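Long-range contacts in iron Super-Oxide Dismutase (Plasmodium knowlesi, PDB 2AWP), which catalyses the dismutation of superoxide radicals to hydrogen peroxide and dioxygen, probably with a bound iron ion as cofactor: residues N13-H18 / D79-N84; N67-W72 / H140-P145; I71-F76 / W123-L128; I152-C157 / N186-N191. One frame throughout, in Å; residues are numbered along the deposited sequence.

Interaction 1 of 4, residues N13-H18 / D79-N84; sequences NALSPH and DSMGPN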
# COMPACT_ATOMS: atom_id res chain seq x y z
N ASN A 13 -21.09 -3.96 11.95
CA ASN A 13 -21.10 -5.38 11.64
C ASN A 13 -21.98 -5.71 10.42
O ASN A 13 -22.21 -6.88 10.15
CB ASN A 13 -21.58 -6.21 12.86
CG ASN A 13 -23.04 -5.98 13.17
OD1 ASN A 13 -23.66 -5.11 12.57
ND2 ASN A 13 -23.58 -6.71 14.13
N ALA A 14 -22.50 -4.71 9.72
CA ALA A 14 -23.53 -4.95 8.69
C ALA A 14 -22.97 -5.62 7.44
O ALA A 14 -23.74 -6.17 6.64
CB ALA A 14 -24.26 -3.63 8.31
N LEU A 15 -21.65 -5.58 7.27
CA LEU A 15 -21.03 -6.18 6.09
C LEU A 15 -20.44 -7.56 6.38
O LEU A 15 -19.84 -8.17 5.53
CB LEU A 15 -19.98 -5.25 5.43
CG LEU A 15 -20.41 -3.79 5.28
CD1 LEU A 15 -19.27 -2.93 4.67
CD2 LEU A 15 -21.68 -3.64 4.44
N SER A 16 -20.68 -8.06 7.58
CA SER A 16 -20.13 -9.33 8.02
C SER A 16 -20.94 -10.46 7.34
O SER A 16 -22.09 -10.25 7.01
CB SER A 16 -20.23 -9.39 9.54
OG SER A 16 -19.57 -10.55 10.02
N PRO A 17 -20.33 -11.63 7.08
CA PRO A 17 -18.91 -11.96 7.31
C PRO A 17 -17.96 -11.58 6.14
O PRO A 17 -16.77 -11.94 6.16
CB PRO A 17 -18.97 -13.48 7.48
CG PRO A 17 -20.00 -13.86 6.39
CD PRO A 17 -21.06 -12.78 6.49
N HIS A 18 -18.50 -10.87 5.13
CA HIS A 18 -17.73 -10.50 3.93
C HIS A 18 -16.55 -9.60 4.24
O HIS A 18 -15.43 -9.81 3.77
CB HIS A 18 -18.68 -9.91 2.88
CG HIS A 18 -19.92 -10.74 2.70
ND1 HIS A 18 -19.87 -12.06 2.33
CD2 HIS A 18 -21.22 -10.47 2.95
CE1 HIS A 18 -21.09 -12.57 2.31
NE2 HIS A 18 -21.93 -11.62 2.69
N ASP A 79 -20.36 3.87 0.94
CA ASP A 79 -21.63 4.05 0.23
C ASP A 79 -21.83 3.11 -0.95
O ASP A 79 -22.98 2.81 -1.35
CB ASP A 79 -21.81 5.52 -0.20
CG ASP A 79 -21.85 6.45 0.98
OD1 ASP A 79 -21.81 5.96 2.14
OD2 ASP A 79 -21.90 7.69 0.74
N SER A 80 -20.71 2.61 -1.49
CA SER A 80 -20.73 1.59 -2.55
C SER A 80 -21.09 0.19 -2.07
O SER A 80 -21.19 -0.75 -2.88
CB SER A 80 -19.36 1.50 -3.25
OG SER A 80 -19.12 2.65 -4.05
N MET A 81 -21.28 0.04 -0.75
CA MET A 81 -21.61 -1.24 -0.15
C MET A 81 -22.83 -1.11 0.75
O MET A 81 -23.28 -0.02 1.00
CB MET A 81 -20.45 -1.76 0.71
CG MET A 81 -19.24 -2.11 -0.11
SD MET A 81 -17.91 -2.75 0.89
CE MET A 81 -17.45 -1.30 1.85
N GLY A 82 -23.32 -2.24 1.27
CA GLY A 82 -24.41 -2.21 2.22
C GLY A 82 -24.93 -3.57 2.60
O GLY A 82 -24.65 -4.56 1.91
N PRO A 83 -25.72 -3.64 3.69
CA PRO A 83 -26.38 -4.90 4.00
C PRO A 83 -27.56 -5.07 3.02
O PRO A 83 -28.06 -4.09 2.47
CB PRO A 83 -26.86 -4.71 5.46
CG PRO A 83 -27.09 -3.23 5.57
CD PRO A 83 -26.04 -2.58 4.67
N ASN A 84 -27.97 -6.30 2.77
CA ASN A 84 -29.11 -6.54 1.89
C ASN A 84 -28.86 -6.05 0.44
O ASN A 84 -29.78 -5.60 -0.24
CB ASN A 84 -30.36 -5.86 2.47
CG ASN A 84 -30.48 -6.02 4.00
OD1 ASN A 84 -30.70 -5.03 4.74
ND2 ASN A 84 -30.30 -7.25 4.48

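Interaction 2 of 4, residues N67-W72 / H140-P145; sequences NAAQIW and HDAGNP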
# COMPACT_ATOMS: atom_id res chain seq x y z
N ASN A 67 -4.71 13.20 1.96
CA ASN A 67 -5.73 13.12 2.99
C ASN A 67 -7.14 13.43 2.49
O ASN A 67 -8.05 12.65 2.73
CB ASN A 67 -5.37 13.94 4.22
CG ASN A 67 -4.25 13.32 4.98
OD1 ASN A 67 -4.47 12.37 5.76
ND2 ASN A 67 -3.01 13.77 4.70
N ALA A 68 -7.31 14.57 1.82
CA ALA A 68 -8.61 14.93 1.20
C ALA A 68 -9.18 13.83 0.29
O ALA A 68 -10.34 13.46 0.39
CB ALA A 68 -8.49 16.22 0.42
N ALA A 69 -8.36 13.34 -0.64
CA ALA A 69 -8.84 12.33 -1.59
C ALA A 69 -9.17 11.01 -0.86
O ALA A 69 -10.18 10.38 -1.14
CB ALA A 69 -7.82 12.10 -2.69
N GLN A 70 -8.34 10.62 0.11
CA GLN A 70 -8.70 9.45 0.90
C GLN A 70 -10.02 9.59 1.66
O GLN A 70 -10.78 8.62 1.75
CB GLN A 70 -7.57 9.02 1.83
CG GLN A 70 -6.38 8.39 1.10
CD GLN A 70 -6.66 7.07 0.47
OE1 GLN A 70 -7.22 7.01 -0.62
NE2 GLN A 70 -6.23 5.98 1.14
N ILE A 71 -10.28 10.75 2.26
CA ILE A 71 -11.58 10.92 2.93
C ILE A 71 -12.70 10.66 1.91
O ILE A 71 -13.65 9.95 2.21
CB ILE A 71 -11.79 12.31 3.51
CG1 ILE A 71 -10.76 12.61 4.62
CG2 ILE A 71 -13.24 12.45 4.08
CD1 ILE A 71 -10.49 14.10 4.76
N TRP A 72 -12.60 11.29 0.74
CA TRP A 72 -13.66 11.22 -0.27
C TRP A 72 -13.79 9.78 -0.80
O TRP A 72 -14.91 9.20 -0.90
CB TRP A 72 -13.38 12.21 -1.40
CG TRP A 72 -14.55 12.35 -2.39
CD1 TRP A 72 -15.52 13.31 -2.38
CD2 TRP A 72 -14.88 11.46 -3.47
NE1 TRP A 72 -16.44 13.07 -3.39
CE2 TRP A 72 -16.06 11.95 -4.08
CE3 TRP A 72 -14.27 10.29 -3.99
CZ2 TRP A 72 -16.66 11.30 -5.19
CZ3 TRP A 72 -14.87 9.65 -5.09
CH2 TRP A 72 -16.06 10.16 -5.66
N HIS A 140 -3.95 4.73 -8.11
CA HIS A 140 -2.90 4.37 -7.18
C HIS A 140 -2.93 5.27 -5.96
O HIS A 140 -3.13 6.48 -6.08
CB HIS A 140 -1.55 4.48 -7.87
CG HIS A 140 -0.47 3.65 -7.23
ND1 HIS A 140 -0.60 2.30 -7.01
CD2 HIS A 140 0.76 3.99 -6.77
CE1 HIS A 140 0.50 1.84 -6.44
NE2 HIS A 140 1.34 2.84 -6.29
N ASP A 141 -2.74 4.66 -4.78
CA ASP A 141 -2.71 5.39 -3.51
C ASP A 141 -4.04 6.14 -3.24
O ASP A 141 -5.05 5.49 -3.00
CB ASP A 141 -1.46 6.31 -3.47
CG ASP A 141 -0.17 5.52 -3.60
OD1 ASP A 141 -0.01 4.47 -2.98
OD2 ASP A 141 0.72 5.96 -4.33
N ALA A 142 -4.03 7.48 -3.26
CA ALA A 142 -5.23 8.31 -3.00
C ALA A 142 -5.90 8.81 -4.29
O ALA A 142 -6.90 9.57 -4.25
CB ALA A 142 -4.89 9.49 -2.12
N GLY A 143 -5.36 8.40 -5.42
CA GLY A 143 -5.84 8.91 -6.71
C GLY A 143 -7.29 8.56 -6.98
O GLY A 143 -7.78 7.52 -6.55
N ASN A 144 -7.98 9.43 -7.71
CA ASN A 144 -9.32 9.05 -8.18
C ASN A 144 -9.67 9.68 -9.53
O ASN A 144 -8.99 10.62 -9.99
CB ASN A 144 -10.39 9.27 -7.11
CG ASN A 144 -10.58 10.74 -6.74
OD1 ASN A 144 -10.72 11.61 -7.62
ND2 ASN A 144 -10.62 11.02 -5.45
N PRO A 145 -10.68 9.14 -10.20
CA PRO A 145 -11.07 9.66 -11.52
C PRO A 145 -11.53 11.15 -11.59
O PRO A 145 -11.48 11.74 -12.65
CB PRO A 145 -12.20 8.70 -11.96
CG PRO A 145 -11.93 7.41 -11.16
CD PRO A 145 -11.49 7.96 -9.81

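Interaction 3 of 4, residues I71-F76 / W123-L128; sequences IWNHSF and WGWLVL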
# COMPACT_ATOMS: atom_id res chain seq x y z
N ILE A 71 -10.28 10.75 2.26
CA ILE A 71 -11.58 10.92 2.93
C ILE A 71 -12.70 10.66 1.91
O ILE A 71 -13.65 9.95 2.21
CB ILE A 71 -11.79 12.31 3.51
CG1 ILE A 71 -10.76 12.61 4.62
CG2 ILE A 71 -13.24 12.45 4.08
CD1 ILE A 71 -10.49 14.10 4.76
N TRP A 72 -12.60 11.29 0.74
CA TRP A 72 -13.66 11.22 -0.27
C TRP A 72 -13.79 9.78 -0.80
O TRP A 72 -14.91 9.20 -0.90
CB TRP A 72 -13.38 12.21 -1.40
CG TRP A 72 -14.55 12.35 -2.39
CD1 TRP A 72 -15.52 13.31 -2.38
CD2 TRP A 72 -14.88 11.46 -3.47
NE1 TRP A 72 -16.44 13.07 -3.39
CE2 TRP A 72 -16.06 11.95 -4.08
CE3 TRP A 72 -14.27 10.29 -3.99
CZ2 TRP A 72 -16.66 11.30 -5.19
CZ3 TRP A 72 -14.87 9.65 -5.09
CH2 TRP A 72 -16.06 10.16 -5.66
N ASN A 73 -12.65 9.18 -1.12
CA ASN A 73 -12.62 7.79 -1.66
C ASN A 73 -13.25 6.83 -0.66
O ASN A 73 -13.93 5.88 -1.05
CB ASN A 73 -11.17 7.34 -1.86
CG ASN A 73 -10.45 8.10 -2.96
OD1 ASN A 73 -11.06 8.73 -3.81
ND2 ASN A 73 -9.12 8.02 -2.94
N HIS A 74 -12.97 7.01 0.63
CA HIS A 74 -13.51 6.07 1.62
C HIS A 74 -15.00 6.22 1.80
O HIS A 74 -15.72 5.24 1.92
CB HIS A 74 -12.78 6.21 2.97
CG HIS A 74 -11.45 5.55 2.97
ND1 HIS A 74 -10.32 6.16 2.47
CD2 HIS A 74 -11.09 4.30 3.34
CE1 HIS A 74 -9.30 5.32 2.56
NE2 HIS A 74 -9.75 4.19 3.08
N SER A 75 -15.47 7.46 1.82
CA SER A 75 -16.91 7.67 1.90
C SER A 75 -17.66 7.05 0.72
O SER A 75 -18.70 6.42 0.90
CB SER A 75 -17.21 9.14 2.06
OG SER A 75 -16.89 9.52 3.38
N PHE A 76 -17.09 7.21 -0.47
CA PHE A 76 -17.60 6.59 -1.70
C PHE A 76 -17.54 5.05 -1.62
O PHE A 76 -18.43 4.37 -2.10
CB PHE A 76 -16.82 7.13 -2.91
CG PHE A 76 -17.56 7.00 -4.24
CD1 PHE A 76 -18.55 7.93 -4.59
CD2 PHE A 76 -17.28 5.97 -5.12
CE1 PHE A 76 -19.23 7.83 -5.80
CE2 PHE A 76 -17.95 5.86 -6.33
CZ PHE A 76 -18.94 6.80 -6.67
N TRP A 123 -7.12 1.50 -5.77
CA TRP A 123 -8.59 1.55 -5.82
C TRP A 123 -8.99 1.09 -7.18
O TRP A 123 -8.34 1.50 -8.14
CB TRP A 123 -9.11 3.01 -5.66
CG TRP A 123 -8.83 3.65 -4.28
CD1 TRP A 123 -7.73 4.37 -3.91
CD2 TRP A 123 -9.69 3.61 -3.12
NE1 TRP A 123 -7.84 4.79 -2.60
CE2 TRP A 123 -9.02 4.32 -2.08
CE3 TRP A 123 -10.95 3.08 -2.87
CZ2 TRP A 123 -9.57 4.48 -0.84
CZ3 TRP A 123 -11.50 3.23 -1.59
CH2 TRP A 123 -10.82 3.92 -0.61
N GLY A 124 -10.02 0.26 -7.27
CA GLY A 124 -10.65 -0.07 -8.55
C GLY A 124 -11.93 0.74 -8.68
O GLY A 124 -12.63 0.96 -7.69
N TRP A 125 -12.25 1.20 -9.89
CA TRP A 125 -13.43 2.04 -10.09
C TRP A 125 -14.32 1.53 -11.24
O TRP A 125 -13.81 1.02 -12.24
CB TRP A 125 -13.03 3.48 -10.41
CG TRP A 125 -12.15 4.11 -9.41
CD1 TRP A 125 -10.79 4.03 -9.35
CD2 TRP A 125 -12.56 4.90 -8.29
NE1 TRP A 125 -10.33 4.73 -8.28
CE2 TRP A 125 -11.39 5.28 -7.61
CE3 TRP A 125 -13.81 5.35 -7.81
CZ2 TRP A 125 -11.42 6.08 -6.45
CZ3 TRP A 125 -13.84 6.15 -6.64
CH2 TRP A 125 -12.64 6.51 -5.99
N LEU A 126 -15.63 1.66 -11.07
CA LEU A 126 -16.53 1.69 -12.20
C LEU A 126 -16.80 3.16 -12.41
O LEU A 126 -17.14 3.87 -11.45
CB LEU A 126 -17.84 0.93 -11.93
CG LEU A 126 -18.87 1.03 -13.06
CD1 LEU A 126 -18.35 0.38 -14.34
CD2 LEU A 126 -20.20 0.41 -12.58
N VAL A 127 -16.61 3.62 -13.65
CA VAL A 127 -16.79 5.05 -13.96
C VAL A 127 -17.59 5.22 -15.25
O VAL A 127 -17.56 4.37 -16.12
CB VAL A 127 -15.44 5.88 -14.06
CG1 VAL A 127 -14.37 5.41 -13.04
CG2 VAL A 127 -14.88 5.87 -15.45
N LEU A 128 -18.34 6.32 -15.32
CA LEU A 128 -18.88 6.75 -16.60
C LEU A 128 -17.82 7.66 -17.21
O LEU A 128 -17.57 8.74 -16.71
CB LEU A 128 -20.20 7.50 -16.43
CG LEU A 128 -20.96 7.82 -17.73
CD1 LEU A 128 -21.60 6.54 -18.32
CD2 LEU A 128 -22.02 8.95 -17.51

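Interaction 4 of 4, residues I152-C157 / N186-N191; sequences IPILTC and NFANEN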
# COMPACT_ATOMS: atom_id res chain seq x y z
N ILE A 152 -16.78 9.95 -14.31
CA ILE A 152 -17.54 10.16 -13.10
C ILE A 152 -17.67 8.84 -12.35
O ILE A 152 -18.28 7.92 -12.85
CB ILE A 152 -18.95 10.74 -13.41
CG1 ILE A 152 -18.80 12.17 -13.97
CG2 ILE A 152 -19.85 10.69 -12.18
CD1 ILE A 152 -20.01 12.61 -14.82
N PRO A 153 -17.09 8.77 -11.15
CA PRO A 153 -17.17 7.59 -10.29
C PRO A 153 -18.62 7.07 -10.07
O PRO A 153 -19.53 7.83 -9.76
CB PRO A 153 -16.57 8.09 -8.98
CG PRO A 153 -15.46 9.09 -9.47
CD PRO A 153 -16.28 9.85 -10.53
N ILE A 154 -18.80 5.77 -10.23
CA ILE A 154 -20.11 5.14 -10.04
C ILE A 154 -20.09 4.21 -8.79
O ILE A 154 -21.02 4.20 -7.99
CB ILE A 154 -20.53 4.30 -11.32
CG1 ILE A 154 -20.60 5.18 -12.61
CG2 ILE A 154 -21.81 3.55 -11.09
CD1 ILE A 154 -21.64 6.32 -12.60
N LEU A 155 -19.01 3.42 -8.69
CA LEU A 155 -18.71 2.55 -7.56
C LEU A 155 -17.19 2.47 -7.38
O LEU A 155 -16.45 2.62 -8.35
CB LEU A 155 -19.22 1.12 -7.80
CG LEU A 155 -20.70 0.79 -7.87
CD1 LEU A 155 -20.94 -0.61 -8.45
CD2 LEU A 155 -21.38 0.94 -6.49
N THR A 156 -16.73 2.21 -6.16
CA THR A 156 -15.31 1.91 -5.94
C THR A 156 -15.13 0.74 -4.97
O THR A 156 -16.05 0.41 -4.18
CB THR A 156 -14.51 3.13 -5.42
OG1 THR A 156 -13.10 2.88 -5.56
CG2 THR A 156 -14.84 3.44 -3.96
N CYS A 157 -13.94 0.13 -5.08
CA CYS A 157 -13.46 -0.94 -4.21
C CYS A 157 -12.01 -0.64 -3.83
O CYS A 157 -11.12 -0.46 -4.67
CB CYS A 157 -13.60 -2.35 -4.84
SG CYS A 157 -13.12 -3.70 -3.65
N ASN A 186 -28.08 0.40 -5.63
CA ASN A 186 -28.84 1.62 -5.42
C ASN A 186 -27.92 2.84 -5.47
O ASN A 186 -28.25 3.85 -6.09
CB ASN A 186 -29.66 1.59 -4.11
CG ASN A 186 -30.57 0.39 -4.03
OD1 ASN A 186 -31.28 0.09 -4.99
ND2 ASN A 186 -30.53 -0.32 -2.91
N PHE A 187 -26.76 2.74 -4.81
CA PHE A 187 -25.75 3.81 -4.91
C PHE A 187 -25.28 4.02 -6.35
O PHE A 187 -25.19 5.17 -6.81
CB PHE A 187 -24.53 3.54 -4.00
CG PHE A 187 -23.61 4.76 -3.83
CD1 PHE A 187 -24.13 5.98 -3.36
CD2 PHE A 187 -22.23 4.66 -4.10
CE1 PHE A 187 -23.29 7.10 -3.16
CE2 PHE A 187 -21.38 5.77 -3.95
CZ PHE A 187 -21.92 7.00 -3.47
N ALA A 188 -24.96 2.93 -7.06
CA ALA A 188 -24.51 3.03 -8.46
C ALA A 188 -25.56 3.80 -9.31
O ALA A 188 -25.20 4.61 -10.17
CB ALA A 188 -24.32 1.65 -9.03
N ASN A 189 -26.83 3.50 -9.07
CA ASN A 189 -27.96 4.10 -9.81
C ASN A 189 -28.06 5.58 -9.55
O ASN A 189 -28.27 6.37 -10.46
CB ASN A 189 -29.27 3.41 -9.43
CG ASN A 189 -29.51 2.18 -10.26
OD1 ASN A 189 -29.05 2.10 -11.38
ND2 ASN A 189 -30.24 1.22 -9.72
N GLU A 190 -27.86 5.96 -8.30
CA GLU A 190 -27.85 7.35 -7.94
C GLU A 190 -26.72 8.10 -8.65
O GLU A 190 -26.93 9.21 -9.16
CB GLU A 190 -27.73 7.46 -6.43
CG GLU A 190 -27.52 8.87 -5.96
CD GLU A 190 -27.35 8.95 -4.45
OE1 GLU A 190 -27.45 7.90 -3.77
OE2 GLU A 190 -27.10 10.07 -3.96
N ASN A 191 -25.54 7.49 -8.69
CA ASN A 191 -24.39 8.10 -9.33
C ASN A 191 -24.57 8.18 -10.85
O ASN A 191 -24.22 9.19 -11.47
CB ASN A 191 -23.11 7.32 -8.95
CG ASN A 191 -22.77 7.47 -7.47
OD1 ASN A 191 -22.97 8.55 -6.88
ND2 ASN A 191 -22.27 6.39 -6.85

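Interaction 1 of 4, residues N13-H18 / D79-N84
With CG anti to its carbonyl carbon (chi1 -45°), Leu15 brings its two methyls up against residues 79-84, while Met81, starting from the same kind of first torsion, bends at chi3 (-67°) and brings its terminal methyl to Leu15 CD1. The setting is the alpha-hairpin domain of the iron/manganese superoxide dismutases: residues 13-18 precede helix 21-43, residues 79-84 follow helix 62-79, and the contact ties together the chain at one end of this helical pair. The two long side chains run nearly perpendicular, Leu15 CD1 lying 3.7 Å from Met81 CE. The other branch rests on backbone, with Leu15 CD2 3.7 Å from Gly82 C, close to the peptide link into Pro83. Beside this pair, Ala14 CB points toward residues 79-84 and touches Pro83 CG at 4.0 Å. Ala14 and Leu15 are the two middle residues of a type I turn from Asn13 to Ser16, closed by the bond from Ser16 N to Asn13 O (3.2 Å), so the turn offers both side chains to the opposite loop. Contact across the gap is apolar, and Leu15 and Met81 are buried. Tyr10 touches both Leu15 and Pro83, Leu24 of helix 21-43 packs on Leu15, and Trp179 lies against Met81. The side chain of Met81 is about 7 Å, nearest atoms, from those of His27 and Asp158, both probable iron ligands. At the more accessible end, the carbonyl of Ala14 also takes part, its O standing 3.6 Å from Pro83 CB.

Interaction 2 of 4, residues N67-W72 / H140-P145
Ala69 CB presses on the carbonyl of Ala142, 3.1 Å from Ala142 O, a tight fit, and the same methyl carbon, Ala69 CB, lies 4.0 Å from Ala142 CB. Gln70 lies alongside: its chain folds back at chi2 (-68°), so that Gln70 CG touches Ala142 CB at 3.7 Å and the amide reaches over the alanine, Gln70 OE1 being 3.4 Å from Ala142 CA. Farther along the helix, the Asn144 amide approaches the indole of Trp72, with Asn144 ND2 4.0 Å from Trp72 CE3; the side chains lie roughly square to each other and their planes differ by 51°. Iron-type members of the superoxide dismutase family supply the active-site glutamine from this helix of the alpha-hairpin domain, and Gln70 fits that role, its side chain about 3 Å, nearest atoms, from that of His74, a probable iron ligand. The amide of Gln70 is held at both ends: OE1 accepts from Trp123 NE1 and Asn73 ND2, and NE2 bonds to Tyr35 OH. Ala142 is presented by a type II' turn from His140 to Gly143, closed by Gly143 N to His140 O at 3.0 Å. Asn144 bridges two elements, ND2 bonding to Asn73 OD1 while OD1 caps helix 145-148 at Lys147 N. Outermost, Asp141 OD2 bonds to His140 NE2 of the second subunit, whose Phe119 packs on Gln70 and Ala142.

Interaction 3 of 4, residues I71-F76 / W123-L128
Trp123 lays one face of its indole against Asn73 CB and drives an edge into His74. Asn73 CB sits over the face of the Trp123 six-membered ring as a CH-pi contact, 3.7 Å from the ring centroid. The same ring meets His74 edge to face: Trp123 supplies the edge, centroids are 4.9 Å apart, and the planes stand at 86°, with Trp123 CZ2 3.5 Å from His74 CE1. Asn73 CG lies beside the backbone N (chi1 -67°), which brings the amide to the rim of Trp125. Trp125 meets this amide end nearly perpendicularly, its rim carbon Trp125 CH2 3.5 Å from Asn73 OD1, so the oxygen faces ring hydrogens rather than the pi cloud. The rim carbon Trp125 CH2 also lies at the edge of Trp72, 4.0 Å from Trp72 CZ3, and Phe76 CD2 lies 3.8 Å from Trp125 CZ3. Helix 62-79 of the alpha-hairpin domain thus packs on strand 122-129 of the C-terminal domain's antiparallel sheet, the local axes inclined at 60° and 11.2 Å apart. The interface borders the probable iron site: His74 is probably one of its ligands, and Trp123 touches Asp158, probably another. A bond from His74 ND1 to Gln70 O fixes the turn of the imidazole, consistent with NE2 serving the metal. A bond from Trp125 NE1 to Thr139 OG1 steadies that indole. The Asn73 amide is gripped at both ends by the 140-145 loop, ND2 donating to Ala142 O.

Interaction 4 of 4, residues I152-C157 / N186-N191
Asn191 and Ile154 form the polar link between these segments: Asn191 ND2 donates to Ile154 O at 2.8 Å with an N-H...O angle of 151°. The donor stands above the carbonyl plane, 36° out of it, instead of on a lone pair. Asn191 CG lies anti to the carbonyl carbon (chi1 -68°), which lays the amide against the strand, and Asn191 CB settles 3.7 Å from Pro153 O. Apolar contacts centre on Ala188, whose methyl rests against two neighbouring branched side chains: Ile154 CG2 lies 3.8 Å from Ala188 CB, and Leu155 CG 3.9 Å from it. Ile154 CD1 reaches on to the backbone of Asn191. Among the aromatic contacts, Phe187 carries the Asn191 amide nitrogen over one face of its ring, offset toward the rim, and meets Phe76 of helix 62-79 edge to face. In backbone terms, Ile154 and Leu155 both face Leu126 of the neighbouring strand, a classic beta bulge in the sheet of the C-terminal domain; helix 185-196 runs roughly antiparallel to strand 151-158 here, their local axes 7.1 Å apart. The bulge sets two successive residues against one helix, so Ile154 and Leu155 can both reach Ala188, while the buried carbonyl of Ile154 gains a side-chain donor from that helix, pinning it to the strand at a polar point within an otherwise apolar interface.

In the fold
From the N terminus, interaction 1 closes a largely helical loop, bringing the start of helix 21-43 and the end of helix 62-79 together. Interactions 2 and 3 begin inside that loop, on helix 62-79, and end beyond it, so both cross interaction 1. They set out from overlapping parts of the helix; interaction 3 closes first, on strand 122-129, and interaction 2 later, after strand 134-140, joining the alpha-hairpin and C-terminal domains. Interaction 4 follows in series, folding helix 185-196 back on edge strand 151-158. It meets interaction 3 through the sheet, and interaction 1 through Ser80 and Thr156, while interaction 2 touches it at Pro153.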